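Local coordinates for protein type VI secretion system component (PDB 2P5Z) that is a component of the type VI secretion apparatus and probably builds part of its injection machinery, resembling the phage T4 tail proteins gp27 and gp5, at residues Asp29-Gly35 with Thr350-Arg356; Phe43-Phe49 with Arg105-Glu111; Met63-Ser69 with Arg85-Ile91. One frame throughout, in Å; residues are numbered along the deposited sequence.

Overall arrangement
All three contacts are antiparallel strand pairings, one side packed against apolar neighbours and the other more polar. Contacts 1 and 2 meet through strands 29-38 and 44-51, contacts 2 and 3 through 104-111 and 85-99. Contact 1 is the most exposed, and its chemistry shifts from backbone pairing to an arginine that grips carbonyl oxygens at the strand end. Contacts 2 and 3 are partly buried, with no fully exposed touching residue. Contact 2, paired from Tyr45 to Phe49, carries charged and amide groups on one face and aromatic and branched residues on the other. Contact 3 is held mainly by backbone bonds, with two facing glycines and no side-chain hydrogen bond across it. Phe68 touches Phe33, Ile47 and Leu110.

Contact 1 (Asp29-Gly35 with Thr350-Arg356); sequences DVLTFEG and TSAARDR
With CG opposite its carbonyl carbon (chi1 -78°) and the chain kinked at chi3 (-148°), Arg354 lays its guanidinium against the start of strand 29-38. Arginine suits the place because it is long, flat and rich in donors. In the plane of the group, NE bonds Val30 O at 2.9 Å and NH2 bonds Asp29 O at 2.8 Å, both donors standing above the carbonyl planes. The faces are used as well: Leu31 CD1 sits over the centre of one, while the Asp29 carboxylate stacks on the other, its OD2 3.1 Å from Arg354 NH2 in a salt bridge of charge attraction alone. NH2 has a further partner in Thr50.

Hydroxyls reinforce the paired backbones. Thr32 OG1 donates to Ala352 O (2.8 Å), which also receives Phe33 N, and Ser351 OG donates to Phe33 O (2.9 Å). On the other face the Phe33 ring lies over the backbone of Ser351 and Ala352; the small Ala352 allows this, its CB 3.5 Å from Phe33 CE1.

Strand 29-38 runs antiparallel between 343-353 and 44-51, with a classic beta bulge where Leu31 and Thr32 face Gln48, and Phe33 meets Phe68 and His17 edge-to-face.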
loop_
_atom_site.group_PDB
_atom_site.type_symbol
_atom_site.label_atom_id
_atom_site.label_comp_id
_atom_site.label_asym_id
_atom_site.label_seq_id
_atom_site.Cartn_x
_atom_site.Cartn_y
_atom_site.Cartn_z
ATOM N N ASP A 29 -24.129 -3.996 29.382
ATOM C CA ASP A 29 -24.872 -5.124 28.869
ATOM C C ASP A 29 -24.468 -5.404 27.415
ATOM O O ASP A 29 -24.792 -4.632 26.515
ATOM C CB ASP A 29 -26.364 -4.833 29.003
ATOM C CG ASP A 29 -27.228 -6.043 28.735
ATOM O OD1 ASP A 29 -26.718 -7.190 28.845
ATOM O OD2 ASP A 29 -28.432 -5.841 28.417
ATOM N N VAL A 30 -23.771 -6.518 27.203
ATOM C CA VAL A 30 -23.182 -6.823 25.907
ATOM C C VAL A 30 -24.226 -7.055 24.823
ATOM O O VAL A 30 -25.032 -7.978 24.907
ATOM C CB VAL A 30 -22.213 -8.032 25.990
ATOM C CG1 VAL A 30 -21.652 -8.380 24.618
ATOM C CG2 VAL A 30 -21.080 -7.742 26.965
ATOM N N LEU A 31 -24.200 -6.189 23.813
ATOM C CA LEU A 31 -25.080 -6.277 22.661
ATOM C C LEU A 31 -24.509 -7.241 21.644
ATOM O O LEU A 31 -24.998 -8.353 21.491
ATOM C CB LEU A 31 -25.237 -4.905 22.041
ATOM C CG LEU A 31 -26.257 -4.739 20.924
ATOM C CD1 LEU A 31 -27.612 -5.197 21.393
ATOM C CD2 LEU A 31 -26.314 -3.290 20.505
ATOM N N THR A 32 -23.456 -6.814 20.953
ATOM C CA THR A 32 -22.758 -7.688 20.003
ATOM C C THR A 32 -21.232 -7.544 20.098
ATOM O O THR A 32 -20.726 -6.540 20.603
ATOM C CB THR A 32 -23.245 -7.439 18.545
ATOM O OG1 THR A 32 -22.699 -8.437 17.674
ATOM C CG2 THR A 32 -22.876 -6.054 18.059
ATOM N N PHE A 33 -20.503 -8.551 19.623
ATOM C CA PHE A 33 -19.061 -8.428 19.538
ATOM C C PHE A 33 -18.408 -9.106 18.337
ATOM O O PHE A 33 -18.925 -10.075 17.785
ATOM C CB PHE A 33 -18.382 -8.883 20.836
ATOM C CG PHE A 33 -18.182 -10.362 20.938
ATOM C CD1 PHE A 33 -19.091 -11.148 21.616
ATOM C CD2 PHE A 33 -17.088 -10.974 20.379
ATOM C CE1 PHE A 33 -18.901 -12.516 21.735
ATOM C CE2 PHE A 33 -16.917 -12.336 20.485
ATOM C CZ PHE A 33 -17.818 -13.111 21.155
ATOM N N GLU A 34 -17.227 -8.604 17.992
ATOM C CA GLU A 34 -16.373 -9.203 16.987
ATOM C C GLU A 34 -14.949 -9.223 17.532
ATOM O O GLU A 34 -14.445 -8.194 17.988
ATOM C CB GLU A 34 -16.453 -8.388 15.706
ATOM C CG GLU A 34 -16.120 -9.173 14.460
ATOM C CD GLU A 34 -17.045 -8.820 13.309
ATOM O OE1 GLU A 34 -17.767 -7.797 13.414
ATOM O OE2 GLU A 34 -17.053 -9.568 12.304
ATOM N N GLY A 35 -14.328 -10.402 17.518
ATOM C CA GLY A 35 -12.971 -10.602 18.025
ATOM C C GLY A 35 -12.007 -11.235 17.020
ATOM O O GLY A 35 -12.423 -11.973 16.135
ATOM N N THR A 350 -14.128 -14.278 15.569
ATOM C CA THR A 350 -14.936 -14.661 16.710
ATOM C C THR A 350 -16.130 -13.721 16.825
ATOM O O THR A 350 -15.990 -12.523 16.587
ATOM C CB THR A 350 -13.997 -14.686 17.940
ATOM O OG1 THR A 350 -13.650 -16.038 18.241
ATOM C CG2 THR A 350 -14.582 -14.081 19.127
ATOM N N SER A 351 -17.313 -14.264 17.125
ATOM C CA SER A 351 -18.546 -13.445 17.139
ATOM C C SER A 351 -19.717 -13.964 17.999
ATOM O O SER A 351 -19.824 -15.161 18.275
ATOM C CB SER A 351 -19.067 -13.229 15.723
ATOM O OG SER A 351 -19.549 -11.906 15.627
ATOM N N ALA A 352 -20.579 -13.035 18.409
ATOM C CA ALA A 352 -21.887 -13.335 18.983
ATOM C C ALA A 352 -22.723 -12.085 19.009
ATOM O O ALA A 352 -22.239 -10.979 18.700
ATOM C CB ALA A 352 -21.782 -13.876 20.370
ATOM N N ALA A 353 -23.987 -12.281 19.373
ATOM C CA ALA A 353 -24.918 -11.191 19.625
ATOM C C ALA A 353 -25.967 -11.791 20.522
ATOM O O ALA A 353 -26.013 -13.016 20.682
ATOM C CB ALA A 353 -25.531 -10.680 18.339
ATOM N N ARG A 354 -26.794 -10.941 21.123
ATOM C CA ARG A 354 -27.898 -11.401 21.965
ATOM C C ARG A 354 -28.901 -12.303 21.216
ATOM O O ARG A 354 -29.484 -13.203 21.812
ATOM C CB ARG A 354 -28.616 -10.205 22.580
ATOM C CG ARG A 354 -27.897 -9.586 23.768
ATOM C CD ARG A 354 -28.692 -8.409 24.297
ATOM N NE ARG A 354 -27.834 -7.373 24.863
ATOM C CZ ARG A 354 -28.227 -6.121 25.062
ATOM N NH1 ARG A 354 -29.462 -5.762 24.736
ATOM N NH2 ARG A 354 -27.399 -5.230 25.581
ATOM N N ASP A 355 -29.065 -12.072 19.911
ATOM C CA ASP A 355 -29.913 -12.899 19.061
ATOM C C ASP A 355 -29.169 -13.868 18.141
ATOM O O ASP A 355 -29.713 -14.257 17.111
ATOM C CB ASP A 355 -30.805 -12.008 18.194
ATOM C CG ASP A 355 -30.011 -11.107 17.261
ATOM O OD1 ASP A 355 -28.900 -10.693 17.638
ATOM O OD2 ASP A 355 -30.502 -10.800 16.152
ATOM N N ARG A 356 -27.944 -14.263 18.478
ATOM C CA ARG A 356 -27.169 -15.107 17.549
ATOM C C ARG A 356 -26.243 -16.096 18.234
ATOM O O ARG A 356 -26.214 -17.279 17.899
ATOM C CB ARG A 356 -26.360 -14.253 16.569
ATOM C CG ARG A 356 -26.146 -14.922 15.225
ATOM C CD ARG A 356 -25.172 -14.167 14.307
ATOM N NE ARG A 356 -24.952 -12.754 14.655
ATOM C CZ ARG A 356 -23.788 -12.245 15.062
ATOM N NH1 ARG A 356 -22.726 -13.027 15.194
ATOM N NH2 ARG A 356 -23.687 -10.953 15.351
#

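Contact 2 (Phe43-Phe49 with Arg105-Glu111); sequences FRYDIQF and RYEVRLE
The side chains of Asp46 and Arg109 run alongside each other and form a salt bridge: Asp46 OD1 is 2.9 Å from Arg109 NE, and Arg109 NH2 hydrogen-bonds the syn lone pair of Asp46 OD2 at 3.1 Å, with the carboxylate turned 47° from the guanidinium. A water donates to both Asp46 OD1 and Glu107 OE2. Arg44 lays its guanidinium flat on that of Arg109, the centres 3.8 Å apart and the planes 18° from parallel. Two cations can stack so closely probably because the aspartate offsets part of their charge. Farther along the same face, Gln48 suits its place by having donor and acceptor in one amide: OE1 takes Arg105 NE at 3.1 Å, in the guanidinium plane, and NE2 gives to Glu107 OE1 at 3.2 Å.

These groups stand on one side of an antiparallel pair in which polar and apolar residues alternate, so the pair is amphipathic, consistent with a curled sheet of the phage-barrel clan. The other side is aromatic and branched. Phe49 CG lies between backbone N and carbonyl carbon (chi1 68°), which brings the ring against Tyr106, whose CB rests over its face in a CH-pi contact 3.8 Å from the centroid. Val108 CG1 meets the edge of that ring.

In the second shell, Arg36 forms a salt bridge with Asp46 OD2, and the Tyr106 hydroxyl is held by Asp53 O and Ile56 N.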
loop_
_atom_site.group_PDB
_atom_site.type_symbol
_atom_site.label_atom_id
_atom_site.label_comp_id
_atom_site.label_asym_id
_atom_site.label_seq_id
_atom_site.Cartn_x
_atom_site.Cartn_y
_atom_site.Cartn_z
ATOM N N PHE A 43 -4.209 -9.685 20.279
ATOM C CA PHE A 43 -5.616 -9.844 19.937
ATOM C C PHE A 43 -6.356 -8.529 19.870
ATOM O O PHE A 43 -5.875 -7.527 20.393
ATOM C CB PHE A 43 -6.347 -10.843 20.857
ATOM C CG PHE A 43 -6.321 -10.497 22.313
ATOM C CD1 PHE A 43 -7.218 -9.569 22.855
ATOM C CD2 PHE A 43 -5.422 -11.137 23.167
ATOM C CE1 PHE A 43 -7.196 -9.263 24.227
ATOM C CE2 PHE A 43 -5.393 -10.842 24.533
ATOM C CZ PHE A 43 -6.292 -9.906 25.062
ATOM N N ARG A 44 -7.524 -8.529 19.223
ATOM C CA ARG A 44 -8.350 -7.322 19.175
ATOM C C ARG A 44 -9.831 -7.673 19.312
ATOM O O ARG A 44 -10.333 -8.528 18.587
ATOM C CB ARG A 44 -8.090 -6.611 17.858
ATOM C CG ARG A 44 -8.567 -5.206 17.829
ATOM C CD ARG A 44 -7.936 -4.507 16.677
ATOM N NE ARG A 44 -8.649 -4.704 15.418
ATOM C CZ ARG A 44 -8.317 -4.109 14.270
ATOM N NH1 ARG A 44 -7.273 -3.275 14.228
ATOM N NH2 ARG A 44 -9.029 -4.335 13.166
ATOM N N TYR A 45 -10.545 -7.042 20.235
ATOM C CA TYR A 45 -11.995 -7.325 20.383
ATOM C C TYR A 45 -12.837 -6.066 20.396
ATOM O O TYR A 45 -12.753 -5.257 21.318
ATOM C CB TYR A 45 -12.272 -8.114 21.654
ATOM C CG TYR A 45 -12.172 -9.600 21.496
ATOM C CD1 TYR A 45 -10.966 -10.217 21.192
ATOM C CD2 TYR A 45 -13.281 -10.403 21.690
ATOM C CE1 TYR A 45 -10.869 -11.601 21.057
ATOM C CE2 TYR A 45 -13.197 -11.779 21.574
ATOM C CZ TYR A 45 -12.000 -12.374 21.243
ATOM O OH TYR A 45 -11.931 -13.745 21.115
ATOM N N ASP A 46 -13.661 -5.894 19.376
ATOM C CA ASP A 46 -14.598 -4.784 19.366
ATOM C C ASP A 46 -15.929 -5.258 19.950
ATOM O O ASP A 46 -16.594 -6.144 19.405
ATOM C CB ASP A 46 -14.737 -4.209 17.959
ATOM C CG ASP A 46 -13.422 -3.603 17.445
ATOM O OD1 ASP A 46 -12.853 -2.722 18.134
ATOM O OD2 ASP A 46 -12.953 -4.012 16.354
ATOM N N ILE A 47 -16.277 -4.687 21.099
ATOM C CA ILE A 47 -17.405 -5.145 21.915
ATOM C C ILE A 47 -18.449 -4.062 22.027
ATOM O O ILE A 47 -18.183 -2.978 22.553
ATOM C CB ILE A 47 -16.936 -5.503 23.321
ATOM C CG1 ILE A 47 -15.826 -6.556 23.251
ATOM C CG2 ILE A 47 -18.097 -6.023 24.149
ATOM C CD1 ILE A 47 -15.050 -6.707 24.533
ATOM N N GLN A 48 -19.637 -4.330 21.504
ATOM C CA GLN A 48 -20.739 -3.382 21.670
ATOM C C GLN A 48 -21.539 -3.717 22.902
ATOM O O GLN A 48 -21.693 -4.885 23.270
ATOM C CB GLN A 48 -21.660 -3.351 20.463
ATOM C CG GLN A 48 -21.084 -2.621 19.291
ATOM C CD GLN A 48 -22.103 -2.373 18.206
ATOM O OE1 GLN A 48 -23.308 -2.398 18.452
ATOM N NE2 GLN A 48 -21.627 -2.115 16.995
ATOM N N PHE A 49 -22.028 -2.677 23.552
ATOM C CA PHE A 49 -22.860 -2.860 24.718
ATOM C C PHE A 49 -23.908 -1.769 24.877
ATOM O O PHE A 49 -23.789 -0.676 24.303
ATOM C CB PHE A 49 -22.020 -3.053 25.997
ATOM C CG PHE A 49 -21.247 -1.834 26.455
ATOM C CD1 PHE A 49 -21.786 -0.960 27.400
ATOM C CD2 PHE A 49 -19.934 -1.617 26.009
ATOM C CE1 PHE A 49 -21.053 0.144 27.866
ATOM C CE2 PHE A 49 -19.200 -0.517 26.463
ATOM C CZ PHE A 49 -19.759 0.362 27.407
ATOM N N ARG A 105 -26.008 3.075 23.215
ATOM C CA ARG A 105 -25.210 1.982 22.661
ATOM C C ARG A 105 -23.757 2.452 22.622
ATOM O O ARG A 105 -23.485 3.600 22.280
ATOM C CB ARG A 105 -25.727 1.661 21.263
ATOM C CG ARG A 105 -25.163 0.443 20.583
ATOM C CD ARG A 105 -26.000 0.187 19.351
ATOM N NE ARG A 105 -25.211 0.018 18.127
ATOM C CZ ARG A 105 -25.269 0.829 17.067
ATOM N NH1 ARG A 105 -26.079 1.880 17.058
ATOM N NH2 ARG A 105 -24.509 0.579 16.004
ATOM N N TYR A 106 -22.833 1.577 23.001
ATOM C CA TYR A 106 -21.426 1.947 23.086
ATOM C C TYR A 106 -20.562 0.880 22.470
ATOM O O TYR A 106 -20.988 -0.270 22.364
ATOM C CB TYR A 106 -20.966 2.141 24.538
ATOM C CG TYR A 106 -21.669 3.259 25.260
ATOM C CD1 TYR A 106 -22.772 3.003 26.078
ATOM C CD2 TYR A 106 -21.241 4.577 25.121
ATOM C CE1 TYR A 106 -23.429 4.027 26.739
ATOM C CE2 TYR A 106 -21.890 5.611 25.776
ATOM C CZ TYR A 106 -22.990 5.332 26.583
ATOM O OH TYR A 106 -23.641 6.363 27.244
ATOM N N GLU A 107 -19.342 1.254 22.083
ATOM C CA GLU A 107 -18.358 0.256 21.679
ATOM C C GLU A 107 -17.006 0.458 22.358
ATOM O O GLU A 107 -16.571 1.589 22.568
ATOM C CB GLU A 107 -18.208 0.223 20.159
ATOM C CG GLU A 107 -17.613 -1.076 19.647
ATOM C CD GLU A 107 -17.511 -1.117 18.134
ATOM O OE1 GLU A 107 -18.543 -1.358 17.477
ATOM O OE2 GLU A 107 -16.397 -0.924 17.598
ATOM N N VAL A 108 -16.364 -0.642 22.739
ATOM C CA VAL A 108 -14.996 -0.569 23.208
ATOM C C VAL A 108 -14.088 -1.538 22.466
ATOM O O VAL A 108 -14.523 -2.608 22.017
ATOM C CB VAL A 108 -14.851 -0.803 24.736
ATOM C CG1 VAL A 108 -15.382 0.395 25.530
ATOM C CG2 VAL A 108 -15.512 -2.118 25.164
ATOM N N ARG A 109 -12.820 -1.150 22.335
ATOM C CA ARG A 109 -11.820 -2.040 21.786
ATOM C C ARG A 109 -10.995 -2.597 22.930
ATOM O O ARG A 109 -10.498 -1.854 23.750
ATOM C CB ARG A 109 -10.934 -1.300 20.789
ATOM C CG ARG A 109 -9.829 -2.163 20.186
ATOM C CD ARG A 109 -9.316 -1.550 18.907
ATOM N NE ARG A 109 -10.007 -2.094 17.743
ATOM C CZ ARG A 109 -9.984 -1.541 16.538
ATOM N NH1 ARG A 109 -9.320 -0.420 16.347
ATOM N NH2 ARG A 109 -10.638 -2.096 15.536
ATOM N N LEU A 110 -10.868 -3.910 22.996
ATOM C CA LEU A 110 -10.121 -4.541 24.059
ATOM C C LEU A 110 -8.901 -5.219 23.454
ATOM O O LEU A 110 -9.014 -6.105 22.594
ATOM C CB LEU A 110 -10.982 -5.565 24.804
ATOM C CG LEU A 110 -10.174 -6.386 25.824
ATOM C CD1 LEU A 110 -9.764 -5.478 26.986
ATOM C CD2 LEU A 110 -10.929 -7.604 26.342
ATOM N N GLU A 111 -7.726 -4.772 23.884
ATOM C CA GLU A 111 -6.465 -5.317 23.401
ATOM C C GLU A 111 -5.625 -5.649 24.627
ATOM O O GLU A 111 -5.862 -5.096 25.709
ATOM C CB GLU A 111 -5.763 -4.296 22.511
ATOM C CG GLU A 111 -6.599 -3.821 21.347
ATOM C CD GLU A 111 -5.804 -3.120 20.276
ATOM O OE1 GLU A 111 -5.918 -1.876 20.176
ATOM O OE2 GLU A 111 -5.078 -3.816 19.525
HETATM O O HOH W 1 -13.971 -0.531 18.583
HETATM O O HOH W 2 -22.914 -1.296 14.288
#

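Contact 3 (Met63-Ser69 with Arg85-Ile91); sequences MQDGAFS and RTLHGVI
Phe68 O receives the N-H of Leu87 at 2.8 Å in a nearly straight bond (168°), and the CA-H of Thr86 makes a CA-H...O contact with the same oxygen. The return bond, Phe68 N to Leu87 O, measures 3.0 Å, which completes a hydrogen-bonded antiparallel pair. Two residues back comes another such pair, in which Gly66 N reaches Gly89 O at 2.8 Å and Gly89 N reaches Gly66 O at 3.1 Å. Glycine on both strands leaves this stretch without side chains on the face that bears Phe68 and Leu87, and Ile91 comes in there, its CD1 4.5 Å from Gly66 CA.

Phe68 holds CG opposite its backbone N (chi1 -180°), which leads the ring away from Leu87 and onto Ile47 and Leu110; Leu87 rests on Leu110 and Tyr45. Bulky apolar side chains suit this face, turned to strands 44-51 and 104-111. The other face is lighter and more polar: Ala67 CB lies 3.9 Å from ND1 of His88, and Ser69 OG touches the methyl of Thr86.

Beyond the glycines the pairing shifts. Ile91 O takes the N-H of Met63 (2.9 Å), whereas Ile91 N bonds Gln64 O (3.0 Å). Met63 also packs on Val239 of the second subunit, and Asp65 makes a salt bridge with Arg22.

Strands 65-70 and 85-99 follow each other in sequence as a beta hairpin with a long connection, most of it not modelled. Segments 65-69 and 85-91 run at 137° to each other, antiparallel with a marked twist, consistent with the curled, barrel-like sheets of the phage tail proteins that this family resembles.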
loop_
_atom_site.group_PDB
_atom_site.type_symbol
_atom_site.label_atom_id
_atom_site.label_comp_id
_atom_site.label_asym_id
_atom_site.label_seq_id
_atom_site.Cartn_x
_atom_site.Cartn_y
_atom_site.Cartn_z
ATOM N N MET A 63 -7.892 3.438 28.607
ATOM C CA MET A 63 -6.749 2.977 29.394
ATOM C C MET A 63 -7.088 2.174 30.669
ATOM O O MET A 63 -6.196 1.593 31.283
ATOM C CB MET A 63 -5.686 4.085 29.590
ATOM C CG MET A 63 -4.990 4.521 28.251
ATOM S SD MET A 63 -4.004 3.175 27.492
ATOM C CE MET A 63 -2.670 3.069 28.675
ATOM N N GLN A 64 -8.369 2.067 31.023
ATOM C CA GLN A 64 -8.808 1.114 32.071
ATOM C C GLN A 64 -8.679 -0.359 31.704
ATOM O O GLN A 64 -8.741 -0.716 30.537
ATOM C CB GLN A 64 -10.260 1.373 32.468
ATOM C CG GLN A 64 -10.507 2.733 33.101
ATOM C CD GLN A 64 -9.676 2.913 34.341
ATOM O OE1 GLN A 64 -9.457 1.970 35.108
ATOM N NE2 GLN A 64 -9.180 4.104 34.533
ATOM N N ASP A 65 -8.518 -1.201 32.721
ATOM C CA ASP A 65 -8.480 -2.657 32.574
ATOM C C ASP A 65 -9.834 -3.181 32.157
ATOM O O ASP A 65 -10.865 -2.664 32.569
ATOM C CB ASP A 65 -8.163 -3.337 33.903
ATOM C CG ASP A 65 -6.704 -3.266 34.270
ATOM O OD1 ASP A 65 -5.952 -2.526 33.606
ATOM O OD2 ASP A 65 -6.307 -3.947 35.242
ATOM N N GLY A 66 -9.824 -4.243 31.372
ATOM C CA GLY A 66 -11.045 -4.789 30.868
ATOM C C GLY A 66 -10.922 -6.289 30.871
ATOM O O GLY A 66 -9.844 -6.828 30.614
ATOM N N ALA A 67 -12.030 -6.964 31.158
ATOM C CA ALA A 67 -12.054 -8.409 31.095
ATOM C C ALA A 67 -13.299 -8.813 30.318
ATOM O O ALA A 67 -14.384 -8.282 30.572
ATOM C CB ALA A 67 -12.090 -8.977 32.467
ATOM N N PHE A 68 -13.142 -9.727 29.366
ATOM C CA PHE A 68 -14.256 -10.149 28.559
ATOM C C PHE A 68 -14.379 -11.653 28.643
ATOM O O PHE A 68 -13.425 -12.354 28.327
ATOM C CB PHE A 68 -14.073 -9.712 27.117
ATOM C CG PHE A 68 -15.205 -10.114 26.221
ATOM C CD1 PHE A 68 -16.446 -9.490 26.326
ATOM C CD2 PHE A 68 -15.039 -11.118 25.280
ATOM C CE1 PHE A 68 -17.484 -9.844 25.513
ATOM C CE2 PHE A 68 -16.080 -11.481 24.463
ATOM C CZ PHE A 68 -17.308 -10.841 24.582
ATOM N N SER A 69 -15.545 -12.149 29.063
ATOM C CA SER A 69 -15.702 -13.585 29.306
ATOM C C SER A 69 -16.808 -14.216 28.499
ATOM O O SER A 69 -17.772 -13.557 28.147
ATOM C CB SER A 69 -15.986 -13.868 30.782
ATOM O OG SER A 69 -15.465 -12.854 31.609
ATOM N N ARG A 85 -13.893 -18.963 29.264
ATOM C CA ARG A 85 -12.639 -18.366 28.796
ATOM C C ARG A 85 -12.727 -16.854 28.958
ATOM O O ARG A 85 -13.758 -16.266 28.642
ATOM C CB ARG A 85 -12.376 -18.704 27.324
ATOM C CG ARG A 85 -11.033 -18.210 26.828
ATOM C CD ARG A 85 -10.541 -18.951 25.593
ATOM N NE ARG A 85 -11.125 -18.483 24.337
ATOM C CZ ARG A 85 -10.709 -17.418 23.651
ATOM N NH1 ARG A 85 -11.308 -17.102 22.511
ATOM N NH2 ARG A 85 -9.698 -16.666 24.093
ATOM N N THR A 86 -11.646 -16.234 29.433
ATOM C CA THR A 86 -11.598 -14.792 29.611
ATOM C C THR A 86 -10.444 -14.136 28.830
ATOM O O THR A 86 -9.334 -14.671 28.773
ATOM C CB THR A 86 -11.444 -14.433 31.102
ATOM O OG1 THR A 86 -12.065 -15.440 31.898
ATOM C CG2 THR A 86 -12.090 -13.095 31.417
ATOM N N LEU A 87 -10.705 -12.974 28.238
ATOM C CA LEU A 87 -9.647 -12.158 27.672
ATOM C C LEU A 87 -9.335 -10.977 28.587
ATOM O O LEU A 87 -10.201 -10.136 28.838
ATOM C CB LEU A 87 -10.031 -11.630 26.286
ATOM C CG LEU A 87 -9.868 -12.548 25.071
ATOM C CD1 LEU A 87 -8.696 -13.481 25.262
ATOM C CD2 LEU A 87 -11.137 -13.347 24.819
ATOM N N HIS A 88 -8.099 -10.899 29.073
ATOM C CA HIS A 88 -7.692 -9.744 29.885
ATOM C C HIS A 88 -6.873 -8.741 29.078
ATOM O O HIS A 88 -6.026 -9.119 28.246
ATOM C CB HIS A 88 -6.892 -10.190 31.091
ATOM C CG HIS A 88 -7.680 -10.989 32.080
ATOM N ND1 HIS A 88 -8.474 -10.402 33.043
ATOM C CD2 HIS A 88 -7.782 -12.327 32.268
ATOM C CE1 HIS A 88 -9.032 -11.347 33.784
ATOM N NE2 HIS A 88 -8.632 -12.524 33.334
ATOM N N GLY A 89 -7.126 -7.463 29.321
ATOM C CA GLY A 89 -6.469 -6.444 28.574
ATOM C C GLY A 89 -6.858 -5.046 28.977
ATOM O O GLY A 89 -7.374 -4.845 30.076
ATOM N N VAL A 90 -6.587 -4.083 28.085
ATOM C CA VAL A 90 -6.908 -2.676 28.295
ATOM C C VAL A 90 -7.860 -2.189 27.225
ATOM O O VAL A 90 -7.913 -2.719 26.108
ATOM C CB VAL A 90 -5.666 -1.714 28.159
ATOM C CG1 VAL A 90 -5.205 -1.216 29.492
ATOM C CG2 VAL A 90 -4.556 -2.364 27.387
ATOM N N ILE A 91 -8.553 -1.120 27.565
ATOM C CA ILE A 91 -9.482 -0.497 26.680
ATOM C C ILE A 91 -8.753 0.576 25.910
ATOM O O ILE A 91 -8.266 1.561 26.479
ATOM C CB ILE A 91 -10.671 0.096 27.465
ATOM C CG1 ILE A 91 -11.438 -1.020 28.177
ATOM C CG2 ILE A 91 -11.592 0.877 26.549
ATOM C CD1 ILE A 91 -11.804 -2.196 27.287
#